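Local coordinates for sensor protein CpxA (Vibrio parahaemolyticus, PDB 3V67), which probably acts, through its periplasmic sensing domain studied here, as the histidine kinase of a two-component system that uses ATP to phosphorylate a protein histidine, at residues 7-17 and 93-101; 41-51 and 68-77. All coordinates share one frame; numbering follows the deposited sequence.

Overall arrangement
Interaction 1 (7-17 with 93-101) and interaction 2 (41-51 with 68-77) lie on opposite sides of the chain's centre, their centres about 21 Å apart, in one PAS-fold periplasmic domain. Each is partly buried. Interaction 1 is edge-of-sheet pairing: strand 10-11 bonds to strand 95-99 through the backbone, with apolar and guanidinium packing at its flanks. Interaction 2 has no strand pairing; polar side chains join the C-terminal region of helix 37-46 and the loop beyond to the segment that leads into helix 75-87. It is nested in sequence inside the loop closed by interaction 1, and the two touch where Y99 meets F76. Both reach the second subunit.

Interaction 1: 7-17 and 93-101; sequences RKARDIPDEHY and KPKQRLYGR
R10 and Q96 form an antiparallel hydrogen-bonded pair: R10 N reaches Q96 O at 3.1 Å with an N-H...O angle of 170°, and Q96 N returns to R10 O at 2.8 Å. Beyond this pair the R7 side chain can be followed outward. Its CB lies 3.9 Å from R97 NE, at the edge of that guanidinium, and its CD touches both R97 CD and Y99 CE1. A bend at chi3 (-77°) turns the group beyond CD across the Y99 side chain, where NE and CZ both approach CE1. The guanidinium and phenol planes are only 11° apart, with Y99 CE1 over one guanidinium face near its rim. At the tip, R7 NH1 makes a weak bond to L98 O at 3.0 Å, the acceptor lying in the guanidinium plane. Y99 OH is held separately by N83 of helix 75-87. The short, weakly bonded strand 10-11 is, within this chain, an outermost strand of the antiparallel sheet in this PAS-fold domain, just before helix 14-30, with P13 as its N-cap residue. A9 CB covers one face of the R97 guanidinium, 3.4 Å above its plane. Toward the helix, P94 receives I12 CD1 on its CB at 3.7 Å and Y17 CE1 on its CG. The R10 guanidinium forms a salt bridge with D14 of the second subunit.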
loop_
_atom_site.group_PDB
_atom_site.type_symbol
_atom_site.label_atom_id
_atom_site.label_comp_id
_atom_site.label_asym_id
_atom_site.label_seq_id
_atom_site.Cartn_x
_atom_site.Cartn_y
_atom_site.Cartn_z
ATOM N N ARG A 7 3.790 16.287 1.585
ATOM C CA ARG A 7 3.063 15.129 1.069
ATOM C C ARG A 7 3.744 14.306 -0.039
ATOM O O ARG A 7 4.830 14.625 -0.523
ATOM C CB ARG A 7 1.607 15.482 0.724
ATOM C CG ARG A 7 0.589 14.719 1.578
ATOM C CD ARG A 7 -0.749 15.446 1.688
ATOM N NE ARG A 7 -0.701 16.566 2.626
ATOM C CZ ARG A 7 -1.065 16.492 3.904
ATOM N NH1 ARG A 7 -1.511 15.348 4.406
ATOM N NH2 ARG A 7 -0.985 17.564 4.680
ATOM N N LYS A 8 3.037 13.247 -0.418
ATOM C CA LYS A 8 3.552 12.023 -1.010
ATOM C C LYS A 8 2.462 11.456 -1.914
ATOM O O LYS A 8 1.594 10.711 -1.458
ATOM C CB LYS A 8 3.847 10.990 0.091
ATOM C CG LYS A 8 4.047 11.547 1.508
ATOM C CD LYS A 8 2.725 11.740 2.255
ATOM C CE LYS A 8 2.925 12.472 3.571
ATOM N NZ LYS A 8 1.633 12.773 4.252
ATOM N N ALA A 9 2.491 11.824 -3.189
ATOM C CA ALA A 9 1.558 11.262 -4.154
ATOM C C ALA A 9 1.978 9.834 -4.475
ATOM O O ALA A 9 2.938 9.607 -5.212
ATOM C CB ALA A 9 1.515 12.107 -5.414
ATOM N N ARG A 10 1.259 8.874 -3.907
ATOM C CA ARG A 10 1.620 7.473 -4.041
ATOM C C ARG A 10 0.691 6.761 -5.008
ATOM O O ARG A 10 -0.437 7.197 -5.234
ATOM C CB ARG A 10 1.585 6.797 -2.671
ATOM C CG ARG A 10 2.460 7.496 -1.646
ATOM C CD ARG A 10 2.111 7.090 -0.228
ATOM N NE ARG A 10 2.357 5.674 0.020
ATOM C CZ ARG A 10 2.481 5.144 1.231
ATOM N NH1 ARG A 10 2.391 5.917 2.306
ATOM N NH2 ARG A 10 2.704 3.843 1.371
ATOM N N ASP A 11 1.179 5.668 -5.584
ATOM C CA ASP A 11 0.384 4.863 -6.500
ATOM C C ASP A 11 -0.805 4.244 -5.788
ATOM O O ASP A 11 -0.723 3.891 -4.614
ATOM C CB ASP A 11 1.237 3.749 -7.112
ATOM C CG ASP A 11 2.135 4.245 -8.226
ATOM O OD1 ASP A 11 2.184 5.472 -8.455
ATOM O OD2 ASP A 11 2.798 3.404 -8.868
ATOM N N ILE A 12 -1.911 4.111 -6.509
ATOM C CA ILE A 12 -3.065 3.384 -6.007
ATOM C C ILE A 12 -2.868 1.906 -6.311
ATOM O O ILE A 12 -2.530 1.547 -7.439
ATOM C CB ILE A 12 -4.362 3.865 -6.680
ATOM C CG1 ILE A 12 -4.432 5.394 -6.682
ATOM C CG2 ILE A 12 -5.578 3.273 -5.990
ATOM C CD1 ILE A 12 -5.609 5.952 -7.457
ATOM N N PRO A 13 -3.055 1.048 -5.297
ATOM C CA PRO A 13 -2.981 -0.407 -5.466
ATOM C C PRO A 13 -3.905 -0.865 -6.587
ATOM O O PRO A 13 -5.037 -0.390 -6.663
ATOM C CB PRO A 13 -3.486 -0.936 -4.123
ATOM C CG PRO A 13 -3.127 0.129 -3.151
ATOM C CD PRO A 13 -3.279 1.430 -3.892
ATOM N N ASP A 14 -3.419 -1.770 -7.433
ATOM C CA ASP A 14 -4.132 -2.190 -8.641
ATOM C C ASP A 14 -5.576 -2.624 -8.408
ATOM O O ASP A 14 -6.450 -2.345 -9.229
ATOM C CB ASP A 14 -3.366 -3.305 -9.353
ATOM C CG ASP A 14 -2.015 -2.848 -9.857
ATOM O OD1 ASP A 14 -1.772 -1.621 -9.863
ATOM O OD2 ASP A 14 -1.200 -3.707 -10.254
ATOM N N GLU A 15 -5.821 -3.309 -7.295
ATOM C CA GLU A 15 -7.169 -3.748 -6.953
ATOM C C GLU A 15 -8.065 -2.554 -6.646
ATOM O O GLU A 15 -9.216 -2.493 -7.088
ATOM C CB GLU A 15 -7.138 -4.714 -5.764
ATOM C CG GLU A 15 -6.269 -4.258 -4.595
ATOM C CD GLU A 15 -4.825 -4.716 -4.717
ATOM O OE1 GLU A 15 -4.554 -5.623 -5.532
ATOM O OE2 GLU A 15 -3.962 -4.169 -3.997
ATOM N N HIS A 16 -7.521 -1.603 -5.894
ATOM C CA HIS A 16 -8.245 -0.390 -5.550
ATOM C C HIS A 16 -8.544 0.427 -6.800
ATOM O O HIS A 16 -9.675 0.862 -6.999
ATOM C CB HIS A 16 -7.461 0.444 -4.532
ATOM C CG HIS A 16 -7.369 -0.184 -3.174
ATOM N ND1 HIS A 16 -7.114 0.544 -2.032
ATOM C CD2 HIS A 16 -7.497 -1.473 -2.776
ATOM C CE1 HIS A 16 -7.090 -0.266 -0.990
ATOM N NE2 HIS A 16 -7.320 -1.496 -1.412
ATOM N N TYR A 17 -7.535 0.625 -7.645
ATOM C CA TYR A 17 -7.716 1.402 -8.866
ATOM C C TYR A 17 -8.725 0.753 -9.813
ATOM O O TYR A 17 -9.591 1.430 -10.373
ATOM C CB TYR A 17 -6.383 1.629 -9.582
ATOM C CG TYR A 17 -6.544 2.272 -10.942
ATOM C CD1 TYR A 17 -6.781 3.636 -11.066
ATOM C CD2 TYR A 17 -6.475 1.514 -12.103
ATOM C CE1 TYR A 17 -6.937 4.224 -12.310
ATOM C CE2 TYR A 17 -6.629 2.092 -13.348
ATOM C CZ TYR A 17 -6.859 3.445 -13.446
ATOM O OH TYR A 17 -7.013 4.020 -14.685
ATOM N N LYS A 93 -2.497 10.830 -14.315
ATOM C CA LYS A 93 -2.059 9.753 -13.433
ATOM C C LYS A 93 -2.752 9.829 -12.076
ATOM O O LYS A 93 -2.464 10.716 -11.273
ATOM C CB LYS A 93 -0.541 9.784 -13.244
ATOM C CG LYS A 93 0.156 10.863 -14.035
ATOM C CD LYS A 93 0.950 10.285 -15.189
ATOM C CE LYS A 93 2.271 9.701 -14.713
ATOM N NZ LYS A 93 3.165 10.747 -14.138
ATOM N N PRO A 94 -3.679 8.896 -11.821
ATOM C CA PRO A 94 -4.351 8.801 -10.522
ATOM C C PRO A 94 -3.369 8.410 -9.427
ATOM O O PRO A 94 -2.578 7.484 -9.605
ATOM C CB PRO A 94 -5.366 7.674 -10.733
ATOM C CG PRO A 94 -5.567 7.612 -12.213
ATOM C CD PRO A 94 -4.230 7.947 -12.798
ATOM N N LYS A 95 -3.421 9.123 -8.308
ATOM C CA LYS A 95 -2.565 8.833 -7.170
ATOM C C LYS A 95 -3.406 8.864 -5.904
ATOM O O LYS A 95 -4.606 9.136 -5.957
ATOM C CB LYS A 95 -1.442 9.868 -7.067
ATOM C CG LYS A 95 -0.493 9.901 -8.259
ATOM C CD LYS A 95 0.422 8.686 -8.280
ATOM C CE LYS A 95 1.424 8.781 -9.421
ATOM N NZ LYS A 95 2.379 7.642 -9.425
ATOM N N GLN A 96 -2.779 8.583 -4.768
ATOM C CA GLN A 96 -3.458 8.722 -3.486
ATOM C C GLN A 96 -2.613 9.474 -2.461
ATOM O O GLN A 96 -1.385 9.386 -2.468
ATOM C CB GLN A 96 -3.908 7.363 -2.942
ATOM C CG GLN A 96 -2.779 6.395 -2.637
ATOM C CD GLN A 96 -3.289 5.050 -2.144
ATOM O OE1 GLN A 96 -4.442 4.690 -2.376
ATOM N NE2 GLN A 96 -2.429 4.304 -1.460
ATOM N N ARG A 97 -3.285 10.224 -1.592
ATOM C CA ARG A 97 -2.626 10.985 -0.535
ATOM C C ARG A 97 -3.301 10.727 0.808
ATOM O O ARG A 97 -4.525 10.612 0.881
ATOM C CB ARG A 97 -2.663 12.483 -0.839
ATOM C CG ARG A 97 -1.623 12.953 -1.845
ATOM C CD ARG A 97 -1.742 14.452 -2.097
ATOM N NE ARG A 97 -0.477 15.033 -2.534
ATOM C CZ ARG A 97 -0.107 15.160 -3.804
ATOM N NH1 ARG A 97 -0.907 14.743 -4.776
ATOM N NH2 ARG A 97 1.065 15.704 -4.103
ATOM N N LEU A 98 -2.506 10.649 1.870
ATOM C CA LEU A 98 -3.044 10.392 3.201
ATOM C C LEU A 98 -3.189 11.674 4.013
ATOM O O LEU A 98 -2.224 12.407 4.221
ATOM C CB LEU A 98 -2.173 9.383 3.951
ATOM C CG LEU A 98 -2.729 8.879 5.285
ATOM C CD1 LEU A 98 -4.071 8.195 5.083
ATOM C CD2 LEU A 98 -1.739 7.935 5.953
ATOM N N TYR A 99 -4.410 11.933 4.465
ATOM C CA TYR A 99 -4.713 13.090 5.298
ATOM C C TYR A 99 -5.109 12.620 6.691
ATOM O O TYR A 99 -6.275 12.316 6.948
ATOM C CB TYR A 99 -5.839 13.914 4.673
ATOM C CG TYR A 99 -5.451 14.569 3.367
ATOM C CD1 TYR A 99 -4.942 15.861 3.344
ATOM C CD2 TYR A 99 -5.583 13.893 2.159
ATOM C CE1 TYR A 99 -4.580 16.462 2.161
ATOM C CE2 TYR A 99 -5.224 14.486 0.970
ATOM C CZ TYR A 99 -4.723 15.773 0.975
ATOM O OH TYR A 99 -4.360 16.373 -0.211
ATOM N N GLY A 100 -4.130 12.557 7.588
ATOM C CA GLY A 100 -4.338 11.974 8.898
ATOM C C GLY A 100 -4.560 10.480 8.759
ATOM O O GLY A 100 -3.617 9.716 8.565
ATOM N N ARG A 101 -5.817 10.067 8.847
ATOM C CA ARG A 101 -6.179 8.668 8.670
ATOM C C ARG A 101 -7.114 8.518 7.477
ATOM O O ARG A 101 -7.661 7.442 7.239
ATOM C CB ARG A 101 -6.854 8.127 9.933
ATOM C CG ARG A 101 -5.921 7.950 11.123
ATOM C CD ARG A 101 -5.246 6.587 11.108
ATOM N NE ARG A 101 -4.473 6.344 12.325
ATOM C CZ ARG A 101 -4.985 5.864 13.456
ATOM N NH1 ARG A 101 -6.277 5.577 13.533
ATOM N NH2 ARG A 101 -4.205 5.676 14.512
HETATM O O HOH W 1 0.164 10.416 1.152
HETATM O O HOH W 2 -1.356 5.190 -9.496
#

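Interaction 2: 41-51 and 68-77; sequences LFRVEGNRAGK and LTTDKRSNFQ
R73, E45 and K72 contribute the most buried surface here, and each meets the opposite segment differently. The R73 side chain bends at chi2 (94°) and runs beside the 48-51 loop, its CB 3.7 Å from K51 CB. Its NH2 donates to R48 O at 2.6 Å, approaching from above the carbonyl plane, 44° out of it, while G50 N lies over one face of the guanidinium. E45, in the C-terminal region of helix 37-46, has an extended chain, chi2 172°, that carries its carboxylate to the T69-T70 backbone. E45 OE2 accepts a weak but straight bond from T70 N at 3.3 Å, and T70 CG2 also touches OE2. The OE1 oxygen shares a water with L68 O; its approach to the T69 hydroxyl is too short to be trusted. K72 crosses E45 obliquely: NZ packs 3.3 Å from E45 CB and makes a weak bond to E45 O. The same K72 NZ lies near R48 NE at 4.2 Å, a like-charge approach that the nearby E45 carboxylate may partly offset. R48 turns its guanidinium to the carbonyls of R55 and D53, while its NE donates to a water. The contact joins the C-terminal region of helix 37-46 and the loop beyond to the segment between strand 67-68 and helix 75-87; strand 57-61 lies alongside, with R57 touching R48, T69 and K72, and F60 touching L41.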
loop_
_atom_site.group_PDB
_atom_site.type_symbol
_atom_site.label_atom_id
_atom_site.label_comp_id
_atom_site.label_asym_id
_atom_site.label_seq_id
_atom_site.Cartn_x
_atom_site.Cartn_y
_atom_site.Cartn_z
ATOM N N LEU A 41 -25.358 14.557 -8.736
ATOM C CA LEU A 41 -24.495 14.712 -7.565
ATOM C C LEU A 41 -25.286 14.498 -6.287
ATOM O O LEU A 41 -24.845 13.795 -5.371
ATOM C CB LEU A 41 -23.853 16.098 -7.558
ATOM C CG LEU A 41 -23.003 16.453 -8.778
ATOM C CD1 LEU A 41 -22.527 17.891 -8.693
ATOM C CD2 LEU A 41 -21.824 15.505 -8.908
ATOM N N PHE A 42 -26.466 15.107 -6.247
ATOM C CA PHE A 42 -27.386 14.960 -5.130
ATOM C C PHE A 42 -27.726 13.488 -4.869
ATOM O O PHE A 42 -27.580 13.003 -3.745
ATOM C CB PHE A 42 -28.656 15.764 -5.423
ATOM C CG PHE A 42 -29.637 15.791 -4.293
ATOM C CD1 PHE A 42 -29.441 16.626 -3.207
ATOM C CD2 PHE A 42 -30.769 14.994 -4.326
ATOM C CE1 PHE A 42 -30.348 16.655 -2.169
ATOM C CE2 PHE A 42 -31.682 15.019 -3.289
ATOM C CZ PHE A 42 -31.471 15.851 -2.209
ATOM N N ARG A 43 -28.168 12.784 -5.912
ATOM C CA ARG A 43 -28.493 11.361 -5.806
ATOM C C ARG A 43 -27.312 10.513 -5.337
ATOM O O ARG A 43 -27.444 9.713 -4.412
ATOM C CB ARG A 43 -28.991 10.820 -7.149
ATOM C CG ARG A 43 -30.492 10.900 -7.367
ATOM C CD ARG A 43 -30.863 10.276 -8.704
ATOM N NE ARG A 43 -32.298 10.302 -8.965
ATOM C CZ ARG A 43 -32.850 9.956 -10.124
ATOM N NH1 ARG A 43 -32.083 9.561 -11.134
ATOM N NH2 ARG A 43 -34.166 10.009 -10.278
ATOM N N VAL A 44 -26.169 10.686 -5.992
ATOM C CA VAL A 44 -24.964 9.925 -5.677
ATOM C C VAL A 44 -24.544 10.104 -4.228
ATOM O O VAL A 44 -24.276 9.134 -3.523
ATOM C CB VAL A 44 -23.784 10.314 -6.604
ATOM C CG1 VAL A 44 -22.453 9.917 -5.983
ATOM C CG2 VAL A 44 -23.949 9.673 -7.972
ATOM N N GLU A 45 -24.508 11.352 -3.782
ATOM C CA GLU A 45 -24.083 11.649 -2.420
ATOM C C GLU A 45 -25.182 11.343 -1.402
ATOM O O GLU A 45 -24.937 11.317 -0.192
ATOM C CB GLU A 45 -23.631 13.101 -2.321
ATOM C CG GLU A 45 -22.399 13.364 -3.181
ATOM C CD GLU A 45 -22.046 14.828 -3.268
ATOM O OE1 GLU A 45 -20.893 15.177 -2.935
ATOM O OE2 GLU A 45 -22.919 15.629 -3.674
ATOM N N GLY A 46 -26.388 11.094 -1.901
ATOM C CA GLY A 46 -27.520 10.790 -1.047
ATOM C C GLY A 46 -27.417 9.452 -0.344
ATOM O O GLY A 46 -28.060 9.241 0.681
ATOM N N ASN A 47 -26.611 8.542 -0.882
ATOM C CA ASN A 47 -26.544 7.193 -0.331
ATOM C C ASN A 47 -25.734 7.051 0.960
ATOM O O ASN A 47 -25.704 5.974 1.557
ATOM C CB ASN A 47 -26.078 6.188 -1.387
ATOM C CG ASN A 47 -27.237 5.462 -2.048
ATOM O OD1 ASN A 47 -28.321 5.352 -1.473
ATOM N ND2 ASN A 47 -27.015 4.962 -3.258
ATOM N N ARG A 48 -25.089 8.131 1.392
ATOM C CA ARG A 48 -24.358 8.120 2.660
ATOM C C ARG A 48 -25.282 8.418 3.835
ATOM O O ARG A 48 -26.060 9.372 3.799
ATOM C CB ARG A 48 -23.206 9.119 2.638
ATOM C CG ARG A 48 -22.042 8.687 1.776
ATOM C CD ARG A 48 -20.887 9.651 1.924
ATOM N NE ARG A 48 -20.332 9.633 3.273
ATOM C CZ ARG A 48 -19.474 8.716 3.703
ATOM N NH1 ARG A 48 -19.089 7.746 2.887
ATOM N NH2 ARG A 48 -19.003 8.764 4.941
ATOM N N ALA A 49 -25.181 7.604 4.880
ATOM C CA ALA A 49 -26.130 7.650 5.987
ATOM C C ALA A 49 -25.750 8.673 7.053
ATOM O O ALA A 49 -26.565 9.026 7.904
ATOM C CB ALA A 49 -26.285 6.275 6.600
ATOM N N GLY A 50 -24.512 9.148 7.005
ATOM C CA GLY A 50 -24.043 10.105 7.987
ATOM C C GLY A 50 -22.574 10.395 7.800
ATOM O O GLY A 50 -21.960 9.921 6.846
ATOM N N LYS A 51 -22.007 11.177 8.711
ATOM C CA LYS A 51 -20.605 11.555 8.607
ATOM C C LYS A 51 -19.689 10.418 9.056
ATOM O O LYS A 51 -18.600 10.240 8.516
ATOM C CB LYS A 51 -20.323 12.839 9.400
ATOM C CG LYS A 51 -20.457 12.694 10.900
ATOM C CD LYS A 51 -20.421 14.036 11.604
ATOM C CE LYS A 51 -20.281 13.836 13.105
ATOM N NZ LYS A 51 -21.105 14.796 13.889
ATOM N N LEU A 68 -16.823 19.703 -6.612
ATOM C CA LEU A 68 -18.268 19.780 -6.794
ATOM C C LEU A 68 -18.984 18.853 -5.830
ATOM O O LEU A 68 -18.878 17.635 -5.936
ATOM C CB LEU A 68 -18.649 19.402 -8.220
ATOM C CG LEU A 68 -17.901 20.124 -9.331
ATOM C CD1 LEU A 68 -18.397 19.662 -10.693
ATOM C CD2 LEU A 68 -18.047 21.629 -9.181
ATOM N N THR A 69 -19.726 19.436 -4.895
ATOM C CA THR A 69 -20.471 18.661 -3.909
ATOM C C THR A 69 -21.568 19.499 -3.274
ATOM O O THR A 69 -21.459 20.721 -3.212
ATOM C CB THR A 69 -19.529 18.101 -2.812
ATOM O OG1 THR A 69 -20.242 17.180 -1.975
ATOM C CG2 THR A 69 -18.963 19.237 -1.967
ATOM N N THR A 70 -22.632 18.839 -2.831
ATOM C CA THR A 70 -23.593 19.471 -1.945
ATOM C C THR A 70 -22.952 19.361 -0.577
ATOM O O THR A 70 -22.448 18.294 -0.238
ATOM C CB THR A 70 -24.928 18.698 -1.921
ATOM O OG1 THR A 70 -24.878 17.701 -0.894
ATOM C CG2 THR A 70 -25.185 18.027 -3.261
ATOM N N ASP A 71 -22.940 20.428 0.214
ATOM C CA ASP A 71 -22.186 20.374 1.469
ATOM C C ASP A 71 -22.552 19.189 2.374
ATOM O O ASP A 71 -23.721 18.969 2.682
ATOM C CB ASP A 71 -22.306 21.680 2.247
ATOM C CG ASP A 71 -21.343 21.746 3.413
ATOM O OD1 ASP A 71 -20.296 22.412 3.280
ATOM O OD2 ASP A 71 -21.626 21.122 4.456
ATOM N N LYS A 72 -21.541 18.427 2.784
ATOM C CA LYS A 72 -21.766 17.231 3.594
ATOM C C LYS A 72 -21.289 17.383 5.045
ATOM O O LYS A 72 -20.316 18.087 5.328
ATOM C CB LYS A 72 -21.132 15.997 2.933
ATOM C CG LYS A 72 -21.954 14.714 3.076
ATOM C CD LYS A 72 -21.365 13.568 2.262
ATOM C CE LYS A 72 -22.288 13.165 1.118
ATOM N NZ LYS A 72 -21.654 12.161 0.213
ATOM N N ARG A 73 -21.997 16.698 5.940
ATOM C CA ARG A 73 -21.791 16.698 7.392
ATOM C C ARG A 73 -20.337 16.768 7.880
ATOM O O ARG A 73 -20.070 17.256 8.979
ATOM C CB ARG A 73 -22.462 15.456 7.995
ATOM C CG ARG A 73 -23.784 15.050 7.338
ATOM C CD ARG A 73 -23.580 13.995 6.249
ATOM N NE ARG A 73 -24.814 13.271 5.960
ATOM C CZ ARG A 73 -24.919 12.297 5.061
ATOM N NH1 ARG A 73 -23.861 11.923 4.349
ATOM N NH2 ARG A 73 -26.085 11.692 4.870
ATOM N N SER A 74 -19.404 16.278 7.069
ATOM C CA SER A 74 -17.997 16.242 7.460
ATOM C C SER A 74 -17.149 17.300 6.751
ATOM O O SER A 74 -16.866 17.186 5.561
ATOM C CB SER A 74 -17.410 14.850 7.215
ATOM O OG SER A 74 -16.062 14.791 7.643
ATOM N N ASN A 75 -16.739 18.320 7.497
ATOM C CA ASN A 75 -15.909 19.389 6.954
ATOM C C ASN A 75 -14.488 18.919 6.654
ATOM O O ASN A 75 -13.865 19.364 5.688
ATOM C CB ASN A 75 -15.867 20.568 7.927
ATOM C CG ASN A 75 -16.340 21.862 7.295
ATOM O OD1 ASN A 75 -15.560 22.582 6.671
ATOM N ND2 ASN A 75 -17.624 22.165 7.454
ATOM N N PHE A 76 -13.987 18.018 7.493
ATOM C CA PHE A 76 -12.631 17.496 7.362
ATOM C C PHE A 76 -12.387 16.835 6.006
ATOM O O PHE A 76 -11.409 17.149 5.321
ATOM C CB PHE A 76 -12.336 16.515 8.499
ATOM C CG PHE A 76 -11.187 15.595 8.221
ATOM C CD1 PHE A 76 -9.884 16.065 8.239
ATOM C CD2 PHE A 76 -11.409 14.257 7.947
ATOM C CE1 PHE A 76 -8.824 15.216 7.983
ATOM C CE2 PHE A 76 -10.355 13.404 7.691
ATOM C CZ PHE A 76 -9.060 13.883 7.708
ATOM N N GLN A 77 -13.282 15.928 5.624
ATOM C CA GLN A 77 -13.200 15.251 4.333
ATOM C C GLN A 77 -13.185 16.261 3.188
ATOM O O GLN A 77 -12.520 16.059 2.170
ATOM C CB GLN A 77 -14.378 14.285 4.169
ATOM C CG GLN A 77 -14.487 13.245 5.274
ATOM C CD GLN A 77 -15.745 12.403 5.174
ATOM O OE1 GLN A 77 -16.690 12.755 4.467
ATOM N NE2 GLN A 77 -15.762 11.281 5.883
HETATM O O HOH W 3 -18.323 15.474 -4.279
HETATM O O HOH W 4 -19.862 11.918 4.933
#